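Local coordinates for uncharacterized protein (Sinorhizobium meliloti, PDB 4DNH) that is of unknown function but folds as a closed eight-stranded TIM barrel and is probably related to dihydrodipicolinate synthase-type enzymes, at residues N26-A30 / K31-R35; L276-F279 / D280-P284; V328-A331 / Y332-G335; R360-K364 / A365-A369. All coordinates share one frame; numbering follows the deposited sequence.

Contact 1: N26-A30 / K31-R35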
loop_
_atom_site.group_PDB
_atom_site.type_symbol
_atom_site.label_atom_id
_atom_site.label_comp_id
_atom_site.label_asym_id
_atom_site.label_seq_id
_atom_site.Cartn_x
_atom_site.Cartn_y
_atom_site.Cartn_z
ATOM N N ASN A 26 -11.537 17.052 -3.078
ATOM C CA ASN A 26 -11.365 18.336 -2.396
ATOM C C ASN A 26 -9.981 18.391 -1.758
ATOM O O ASN A 26 -9.608 17.512 -0.988
ATOM C CB ASN A 26 -12.492 18.563 -1.376
ATOM C CG ASN A 26 -12.536 19.989 -0.822
ATOM O OD1 ASN A 26 -13.164 20.234 0.207
ATOM N ND2 ASN A 26 -11.887 20.934 -1.500
ATOM N N SER A 27 -9.207 19.401 -2.128
ATOM C CA SER A 27 -7.873 19.626 -1.580
ATOM C C SER A 27 -7.945 19.795 -0.062
ATOM O O SER A 27 -8.858 20.426 0.438
ATOM C CB SER A 27 -7.269 20.889 -2.209
ATOM O OG SER A 27 -5.878 20.738 -2.439
ATOM N N ARG A 28 -6.993 19.219 0.665
ATOM C CA ARG A 28 -7.037 19.193 2.129
ATOM C C ARG A 28 -5.638 19.136 2.697
ATOM O O ARG A 28 -4.715 18.606 2.072
ATOM C CB ARG A 28 -7.829 17.979 2.664
ATOM C CG ARG A 28 -9.326 18.004 2.402
ATOM C CD ARG A 28 -10.097 16.889 3.104
ATOM N NE ARG A 28 -11.493 16.934 2.675
ATOM C CZ ARG A 28 -11.982 16.283 1.620
ATOM N NH1 ARG A 28 -13.263 16.423 1.303
ATOM N NH2 ARG A 28 -11.202 15.476 0.888
ATOM N N ASP A 29 -5.515 19.686 3.899
ATOM C CA ASP A 29 -4.287 19.739 4.672
ATOM C C ASP A 29 -4.377 18.620 5.692
ATOM O O ASP A 29 -5.437 18.420 6.292
ATOM C CB ASP A 29 -4.225 21.098 5.402
ATOM C CG ASP A 29 -2.847 21.417 5.963
ATOM O OD1 ASP A 29 -2.274 20.590 6.706
ATOM O OD2 ASP A 29 -2.341 22.525 5.673
ATOM N N ALA A 30 -3.271 17.907 5.905
ATOM C CA ALA A 30 -3.234 16.792 6.863
ATOM C C ALA A 30 -3.655 17.204 8.280
ATOM O O ALA A 30 -4.161 16.382 9.048
ATOM C CB ALA A 30 -1.859 16.139 6.882
ATOM N N LYS A 31 -3.459 18.480 8.612
ATOM C CA LYS A 31 -3.841 19.005 9.921
ATOM C C LYS A 31 -5.354 18.950 10.199
ATOM O O LYS A 31 -5.772 18.999 11.355
ATOM C CB LYS A 31 -3.282 20.418 10.127
ATOM C CG LYS A 31 -1.847 20.419 10.631
ATOM C CD LYS A 31 -1.053 21.599 10.090
ATOM C CE LYS A 31 -1.262 22.863 10.911
ATOM N NZ LYS A 31 -0.321 23.934 10.484
ATOM N N ALA A 32 -6.164 18.833 9.150
ATOM C CA ALA A 32 -7.606 18.656 9.314
ATOM C C ALA A 32 -7.955 17.257 9.837
ATOM O O ALA A 32 -9.083 17.025 10.284
ATOM C CB ALA A 32 -8.337 18.942 8.006
ATOM N N PHE A 33 -6.990 16.335 9.779
ATOM C CA PHE A 33 -7.189 14.957 10.250
ATOM C C PHE A 33 -6.765 14.777 11.704
ATOM O O PHE A 33 -5.919 15.517 12.219
ATOM C CB PHE A 33 -6.407 13.937 9.404
ATOM C CG PHE A 33 -6.578 14.088 7.917
ATOM C CD1 PHE A 33 -7.716 14.679 7.371
ATOM C CD2 PHE A 33 -5.603 13.601 7.060
ATOM C CE1 PHE A 33 -7.864 14.809 6.001
ATOM C CE2 PHE A 33 -5.749 13.716 5.693
ATOM C CZ PHE A 33 -6.884 14.320 5.160
ATOM N N SER A 34 -7.351 13.772 12.348
ATOM C CA SER A 34 -6.952 13.352 13.679
ATOM C C SER A 34 -6.230 12.016 13.596
ATOM O O SER A 34 -6.153 11.288 14.589
ATOM C CB SER A 34 -8.175 13.233 14.593
ATOM O OG SER A 34 -9.119 12.305 14.093
ATOM N N ARG A 35 -5.728 11.694 12.401
ATOM C CA ARG A 35 -4.948 10.482 12.168
ATOM C C ARG A 35 -3.763 10.802 11.277
ATOM O O ARG A 35 -3.815 11.772 10.523
ATOM C CB ARG A 35 -5.800 9.424 11.466
ATOM C CG ARG A 35 -7.009 8.931 12.245
ATOM C CD ARG A 35 -6.616 7.986 13.360
ATOM N NE ARG A 35 -7.786 7.541 14.113
ATOM C CZ ARG A 35 -8.283 8.177 15.169
ATOM N NH1 ARG A 35 -7.715 9.293 15.612
ATOM N NH2 ARG A 35 -9.354 7.699 15.784
#

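Contact 2: L276-F279 / D280-P284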
loop_
_atom_site.group_PDB
_atom_site.type_symbol
_atom_site.label_atom_id
_atom_site.label_comp_id
_atom_site.label_asym_id
_atom_site.label_seq_id
_atom_site.Cartn_x
_atom_site.Cartn_y
_atom_site.Cartn_z
ATOM N N LEU A 276 -1.913 2.340 3.880
ATOM C CA LEU A 276 -2.780 1.430 3.150
ATOM C C LEU A 276 -2.647 1.569 1.644
ATOM O O LEU A 276 -2.646 2.683 1.108
ATOM C CB LEU A 276 -4.238 1.714 3.531
ATOM C CG LEU A 276 -4.690 1.295 4.926
ATOM C CD1 LEU A 276 -5.958 2.047 5.306
ATOM C CD2 LEU A 276 -4.916 -0.205 4.982
ATOM N N GLY A 277 -2.572 0.430 0.958
ATOM C CA GLY A 277 -2.697 0.398 -0.498
ATOM C C GLY A 277 -4.101 0.782 -0.956
ATOM O O GLY A 277 -4.259 1.325 -2.039
ATOM N N ILE A 278 -5.125 0.521 -0.137
ATOM C CA ILE A 278 -6.487 0.908 -0.521
ATOM C C ILE A 278 -6.661 2.440 -0.560
ATOM O O ILE A 278 -7.444 2.961 -1.352
ATOM C CB ILE A 278 -7.596 0.192 0.318
ATOM C CG1 ILE A 278 -9.009 0.554 -0.172
ATOM C CG2 ILE A 278 -7.484 0.517 1.803
ATOM C CD1 ILE A 278 -9.360 0.024 -1.543
ATOM N N PHE A 279 -5.919 3.158 0.276
ATOM C CA PHE A 279 -6.008 4.616 0.301
ATOM C C PHE A 279 -5.524 5.266 -0.986
ATOM O O PHE A 279 -5.901 6.389 -1.305
ATOM C CB PHE A 279 -5.291 5.173 1.520
ATOM C CG PHE A 279 -6.153 5.199 2.748
ATOM C CD1 PHE A 279 -7.398 4.572 2.748
ATOM C CD2 PHE A 279 -5.715 5.814 3.901
ATOM C CE1 PHE A 279 -8.197 4.588 3.861
ATOM C CE2 PHE A 279 -6.509 5.835 5.027
ATOM C CZ PHE A 279 -7.756 5.222 5.010
ATOM N N ASP A 280 -4.695 4.541 -1.722
ATOM C CA ASP A 280 -4.323 4.919 -3.059
ATOM C C ASP A 280 -5.594 4.905 -3.944
ATOM O O ASP A 280 -5.994 5.952 -4.481
ATOM C CB ASP A 280 -3.233 3.952 -3.555
ATOM C CG ASP A 280 -3.012 4.012 -5.064
ATOM O OD1 ASP A 280 -3.973 4.276 -5.831
ATOM O OD2 ASP A 280 -1.864 3.764 -5.484
ATOM N N ALA A 281 -6.237 3.739 -4.055
ATOM C CA ALA A 281 -7.415 3.559 -4.916
ATOM C C ALA A 281 -8.657 4.391 -4.551
ATOM O O ALA A 281 -9.456 4.741 -5.436
ATOM C CB ALA A 281 -7.778 2.085 -5.006
ATOM N N ILE A 282 -8.832 4.709 -3.269
ATOM C CA ILE A 282 -9.979 5.525 -2.844
ATOM C C ILE A 282 -9.557 6.865 -2.214
ATOM O O ILE A 282 -10.298 7.457 -1.401
ATOM C CB ILE A 282 -10.910 4.749 -1.875
ATOM C CG1 ILE A 282 -10.199 4.488 -0.543
ATOM C CG2 ILE A 282 -11.410 3.454 -2.514
ATOM C CD1 ILE A 282 -11.047 3.773 0.488
ATOM N N ALA A 283 -8.373 7.337 -2.608
ATOM C CA ALA A 283 -7.788 8.574 -2.085
ATOM C C ALA A 283 -8.794 9.677 -1.739
ATOM O O ALA A 283 -8.807 10.136 -0.586
ATOM C CB ALA A 283 -6.685 9.100 -3.008
ATOM N N PRO A 284 -9.643 10.096 -2.705
ATOM C CA PRO A 284 -10.583 11.209 -2.441
ATOM C C PRO A 284 -11.531 10.957 -1.293
ATOM O O PRO A 284 -11.784 11.861 -0.499
ATOM C CB PRO A 284 -11.387 11.310 -3.734
ATOM C CG PRO A 284 -10.513 10.694 -4.772
ATOM C CD PRO A 284 -9.777 9.594 -4.080
#

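Contact 3: V328-A331 / Y332-G335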
loop_
_atom_site.group_PDB
_atom_site.type_symbol
_atom_site.label_atom_id
_atom_site.label_comp_id
_atom_site.label_asym_id
_atom_site.label_seq_id
_atom_site.Cartn_x
_atom_site.Cartn_y
_atom_site.Cartn_z
ATOM N N VAL A 328 -4.592 -0.230 -9.860
ATOM C CA VAL A 328 -4.251 0.414 -11.101
ATOM C C VAL A 328 -5.452 0.429 -12.060
ATOM O O VAL A 328 -5.676 1.416 -12.764
ATOM C CB VAL A 328 -3.044 -0.270 -11.741
ATOM C CG1 VAL A 328 -2.721 0.362 -13.087
ATOM C CG2 VAL A 328 -1.854 -0.226 -10.792
ATOM N N PHE A 329 -6.252 -0.629 -12.073
ATOM C CA PHE A 329 -7.473 -0.570 -12.885
ATOM C C PHE A 329 -8.370 0.582 -12.446
ATOM O O PHE A 329 -8.967 1.266 -13.271
ATOM C CB PHE A 329 -8.251 -1.880 -12.835
ATOM C CG PHE A 329 -9.415 -1.923 -13.789
ATOM C CD1 PHE A 329 -9.211 -1.956 -15.164
ATOM C CD2 PHE A 329 -10.714 -1.939 -13.316
ATOM C CE1 PHE A 329 -10.270 -2.014 -16.045
ATOM C CE2 PHE A 329 -11.782 -1.995 -14.192
ATOM C CZ PHE A 329 -11.558 -2.032 -15.560
ATOM N N LEU A 330 -8.465 0.800 -11.142
ATOM C CA LEU A 330 -9.280 1.881 -10.662
ATOM C C LEU A 330 -8.657 3.247 -11.031
ATOM O O LEU A 330 -9.371 4.145 -11.474
ATOM C CB LEU A 330 -9.595 1.727 -9.172
ATOM C CG LEU A 330 -10.758 2.625 -8.706
ATOM C CD1 LEU A 330 -11.966 2.563 -9.642
ATOM C CD2 LEU A 330 -11.146 2.392 -7.243
ATOM N N ALA A 331 -7.337 3.391 -10.891
ATOM C CA ALA A 331 -6.663 4.584 -11.409
ATOM C C ALA A 331 -7.012 4.848 -12.877
ATOM O O ALA A 331 -7.262 5.994 -13.248
ATOM C CB ALA A 331 -5.157 4.492 -11.229
ATOM N N TYR A 332 -7.021 3.792 -13.695
ATOM C CA TYR A 332 -7.346 3.874 -15.131
ATOM C C TYR A 332 -8.772 4.330 -15.363
ATOM O O TYR A 332 -9.031 5.151 -16.242
ATOM C CB TYR A 332 -7.122 2.524 -15.820
ATOM C CG TYR A 332 -7.677 2.417 -17.232
ATOM C CD1 TYR A 332 -7.084 3.109 -18.294
ATOM C CD2 TYR A 332 -8.786 1.610 -17.509
ATOM C CE1 TYR A 332 -7.579 3.012 -19.587
ATOM C CE2 TYR A 332 -9.289 1.502 -18.794
ATOM C CZ TYR A 332 -8.677 2.201 -19.832
ATOM O OH TYR A 332 -9.177 2.106 -21.115
ATOM N N LEU A 333 -9.703 3.796 -14.579
ATOM C CA LEU A 333 -11.098 4.229 -14.680
ATOM C C LEU A 333 -11.247 5.696 -14.311
ATOM O O LEU A 333 -12.106 6.380 -14.850
ATOM C CB LEU A 333 -12.020 3.375 -13.805
ATOM C CG LEU A 333 -12.246 1.927 -14.237
ATOM C CD1 LEU A 333 -13.052 1.217 -13.156
ATOM C CD2 LEU A 333 -12.899 1.823 -15.613
ATOM N N ASN A 334 -10.418 6.166 -13.380
ATOM C CA ASN A 334 -10.517 7.535 -12.897
ATOM C C ASN A 334 -9.670 8.494 -13.719
ATOM O O ASN A 334 -9.545 9.667 -13.375
ATOM C CB ASN A 334 -10.115 7.606 -11.428
ATOM C CG ASN A 334 -11.149 6.996 -10.519
ATOM O OD1 ASN A 334 -12.345 7.220 -10.698
ATOM N ND2 ASN A 334 -10.702 6.228 -9.528
ATOM N N GLY A 335 -9.078 7.988 -14.801
ATOM C CA GLY A 335 -8.330 8.830 -15.738
ATOM C C GLY A 335 -7.009 9.363 -15.213
ATOM O O GLY A 335 -6.543 10.386 -15.664
#

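Contact 4: R360-K364 / A365-A369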
loop_
_atom_site.group_PDB
_atom_site.type_symbol
_atom_site.label_atom_id
_atom_site.label_comp_id
_atom_site.label_asym_id
_atom_site.label_seq_id
_atom_site.Cartn_x
_atom_site.Cartn_y
_atom_site.Cartn_z
ATOM N N ARG A 360 -18.637 -2.084 -10.503
ATOM C CA ARG A 360 -19.914 -1.909 -9.753
ATOM C C ARG A 360 -19.695 -1.471 -8.320
ATOM O O ARG A 360 -20.358 -0.560 -7.832
ATOM C CB ARG A 360 -20.731 -3.189 -9.684
ATOM C CG ARG A 360 -21.048 -3.878 -10.992
ATOM C CD ARG A 360 -21.870 -5.119 -10.688
ATOM N NE ARG A 360 -22.135 -5.871 -11.896
ATOM C CZ ARG A 360 -21.328 -6.799 -12.404
ATOM N NH1 ARG A 360 -20.189 -7.120 -11.797
ATOM N NH2 ARG A 360 -21.675 -7.414 -13.523
ATOM N N LEU A 361 -18.780 -2.142 -7.629
ATOM C CA LEU A 361 -18.488 -1.786 -6.244
ATOM C C LEU A 361 -17.847 -0.391 -6.162
ATOM O O LEU A 361 -18.144 0.373 -5.237
ATOM C CB LEU A 361 -17.628 -2.854 -5.570
ATOM C CG LEU A 361 -18.238 -4.268 -5.450
ATOM C CD1 LEU A 361 -17.169 -5.275 -5.082
ATOM C CD2 LEU A 361 -19.392 -4.337 -4.455
ATOM N N ALA A 362 -17.007 -0.040 -7.142
ATOM C CA ALA A 362 -16.464 1.337 -7.223
ATOM C C ALA A 362 -17.567 2.376 -7.424
ATOM O O ALA A 362 -17.554 3.432 -6.789
ATOM C CB ALA A 362 -15.416 1.458 -8.317
ATOM N N ASP A 363 -18.522 2.070 -8.304
ATOM C CA ASP A 363 -19.688 2.940 -8.522
ATOM C C ASP A 363 -20.462 3.190 -7.228
ATOM O O ASP A 363 -20.750 4.330 -6.881
ATOM C CB ASP A 363 -20.632 2.355 -9.579
ATOM C CG ASP A 363 -22.035 2.959 -9.520
ATOM O OD1 ASP A 363 -22.175 4.201 -9.433
ATOM O OD2 ASP A 363 -23.010 2.190 -9.564
ATOM N N LYS A 364 -20.782 2.114 -6.518
ATOM C CA LYS A 364 -21.615 2.208 -5.325
ATOM C C LYS A 364 -20.868 2.736 -4.103
ATOM O O LYS A 364 -21.463 2.942 -3.058
ATOM C CB LYS A 364 -22.273 0.854 -5.041
ATOM C CG LYS A 364 -23.366 0.524 -6.052
ATOM C CD LYS A 364 -24.005 -0.835 -5.801
ATOM C CE LYS A 364 -23.073 -1.986 -6.145
ATOM N NZ LYS A 364 -23.605 -3.274 -5.617
ATOM N N ALA A 365 -19.561 2.934 -4.234
ATOM C CA ALA A 365 -18.749 3.423 -3.135
ATOM C C ALA A 365 -18.392 4.887 -3.358
ATOM O O ALA A 365 -17.671 5.474 -2.556
ATOM C CB ALA A 365 -17.491 2.595 -3.002
ATOM N N GLY A 366 -18.898 5.462 -4.453
ATOM C CA GLY A 366 -18.630 6.845 -4.830
ATOM C C GLY A 366 -17.177 7.067 -5.189
ATOM O O GLY A 366 -16.689 8.205 -5.132
ATOM N N ALA A 367 -16.495 5.975 -5.561
ATOM C CA ALA A 367 -15.059 5.974 -5.897
ATOM C C ALA A 367 -14.749 6.179 -7.382
ATOM O O ALA A 367 -13.577 6.170 -7.776
ATOM C CB ALA A 367 -14.384 4.697 -5.385
ATOM N N LEU A 368 -15.775 6.353 -8.206
ATOM C CA LEU A 368 -15.571 6.779 -9.599
ATOM C C LEU A 368 -15.672 8.303 -9.694
ATOM O O LEU A 368 -16.778 8.856 -9.737
ATOM C CB LEU A 368 -16.595 6.125 -10.532
ATOM C CG LEU A 368 -16.659 4.601 -10.569
ATOM C CD1 LEU A 368 -17.801 4.170 -11.472
ATOM C CD2 LEU A 368 -15.332 4.003 -11.042
ATOM N N ALA A 369 -14.525 8.984 -9.700
ATOM C CA ALA A 369 -14.492 10.465 -9.750
ATOM C C ALA A 369 -15.282 11.013 -10.936
ATOM O O ALA A 369 -15.992 12.022 -10.813
ATOM C CB ALA A 369 -13.056 10.984 -9.779
#

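Contact 1: N26-A30 / K31-R35
A single 3-10 turn, entered through an Asx turn, brings Asp29 and Ala30 against Lys31, Ala32 and Phe33 in the loop that leads from strand 12-17 to the first barrel strand, 37-40. Two successive backbone bonds, each spanning three residues, define it: Ala32 N to Asp29 O at 3.0 Å and Phe33 N to Ala30 O at 2.9 Å. Asp29 also uses its side chain. With CG anti to the backbone N (chi1 -166°), the carboxylate folds over the start of the turn, and the anti side of OD1 takes the amide of Lys31, OD1 to N 3.1 Å, in a nearly straight bond (172° at the hydrogen). The two side chains then run alongside each other, although Lys31 NZ does not reach the carboxylate.

Below the turn, Phe33 lies against helix 283-294, touching Ser287 and Leu290. Ala30 CA and Asp29 O sit over one face of its ring. Arg28 carries its charge past the ring to a salt bridge with Glu291 and a hydrogen bond from NH2 to Ser287, while its methylene CD meets the ring edge at CE1, 4.2 Å away.

Contact 2: L276-F279 / D280-P284
Ile278, on the short helix after barrel strand 273-276, and Ile282, the first residue beyond that helix, make the tight side of this contact. Ile282 N donates to Ile278 O over 2.9 Å, nearly along the C=O axis, and the two side chains cross obliquely just beside that bond. Ile282 holds its CG1 in the crowded position between backbone N and carbonyl carbon (chi1 67°), which swings the branch back over the preceding turn: CG1 lies 3.3 Å from Ile278 O, and CD1 packs 3.9 Å from Ile278 CG1. Ile278 CD1 reaches round to Ala281 CB as well. Next to this pair the ring of Phe279 has Leu276 CD1 over its centre, 3.6 Å above the plane, and meets Ile282 CG1 obliquely. Tyr260 and Ile264 of helix 260-265 and Leu311 of helix 308-315 cover this apolar side.

The other side is polar and more loosely tied. Asp280 N makes only a weak bond to Gly277 O, 3.3 Å long, and Asp280 CB rests on that same oxygen. The carboxylate turns away from the turn, with OD2 hydrogen-bonded to His42 ND1. Gly277 N bonds a glycerol, probably from the crystallisation liquor, so a small polar molecule can reach the backbone here. A short extra helix between the eighth strand and its following helix, 283-294, at the C-terminal mouth of the strands is a familiar feature of TIM barrels, whose active sites lie at that end.

Contact 3: V328-A331 / Y332-G335
Leu333 lies across one face of the Phe329 ring near the end of helix 323-333, with its CG 3.9 Å above the plane and offset toward the rim; its CD1 touches CE2 of the ring at 3.6 Å. The same methyl, CD1, meets CD1 of Leu330 at 3.9 Å, so Leu333 fills the space between two residues of the previous turn. Phe329, its CG anti to the backbone N (chi1 -173°), leans along the helix until CE1 approaches Tyr332 CD2 at 4.2 Å, the two rings meeting at a slant.

Beneath the side chains run the helical bonds Tyr332 N to Val328 O and Leu333 N to Phe329 O, both 2.9 Å, followed by Asn334 N to Leu330 O at 3.0 Å. Further out, Phe340 stacks edge-to-face with Phe329, while Met378 and Val381 of helix 371-384 and Leu355, Leu358 and Phe359 of helix 352-364 enclose the cluster. Arg377 NH1 bonds Tyr332 O, one of the last carbonyls of the helix. Gly335, at positive phi, turns the chain: its N returns to Tyr332 O and the following amide to Ala331 O, the paired bonds of a Schellman motif.

Contact 4: R360-K364 / A365-A369
Ala362 O receives two amides as the chain leaves helix 352-364, Ala367 N in the carbonyl plane at 3.0 Å and Ala365 N from well above it at 3.3 Å, while Gly366 N returns to Asp363 O, also over 3.3 Å. The Ala367 and Gly366 bonds differ in character: the first meets its carbonyl almost end-on, with a C=O...N angle of 159°, the second comes down from above the plane. With Gly366 at positive phi, they make up a Schellman motif, and its usual apolar contact is present in a small form, Ala362 CB facing Ala367 CB at 4.5 Å.

Leu368 adds a longer side chain to the packing. Its CG stands anti to the carbonyl carbon, beside the backbone N (chi1 -58°), and this sends the fork back onto the last turn: CD2 rests on Ala362 CB at 3.7 Å, while CD1 lies against Asp363 CA, also at 3.7 Å. Ala365 folds its CB over Leu361 O. The carboxylate of Asp363 points away from the turn to the N-terminal hairpin region, OD2 bonding Tyr16 OH and Thr19 N and OD1 bonding Gly20 N, so both oxygens of this buried acid have partners and the helix end is tied to the loop after strand 12-17. Across the turn, Leu361 and Ala367 both touch Leu311 of helix 308-315.

Contact 1 is the surface member, a polar 3-10 turn in the loop before the barrel's first strand; contact 2, centred about 8 Å from the middle of the chain, is wholly buried. Arg28 NH2 packs on Pro284 O, joining the two. Contacts 3 and 4 are mostly buried despite lying farther out, and both end helices at a glycine with positive phi, though contact 3 packs aromatic rings with leucines and contact 4 packs alanines with Leu368. They meet through Asn334 OD1, which probably accepts from Ala369 N, and through Leu330 CD1 against Ala362 CB. Leu330 also packs on Ala281 O through CD2, so contact 3 touches both contact 2 and contact 4.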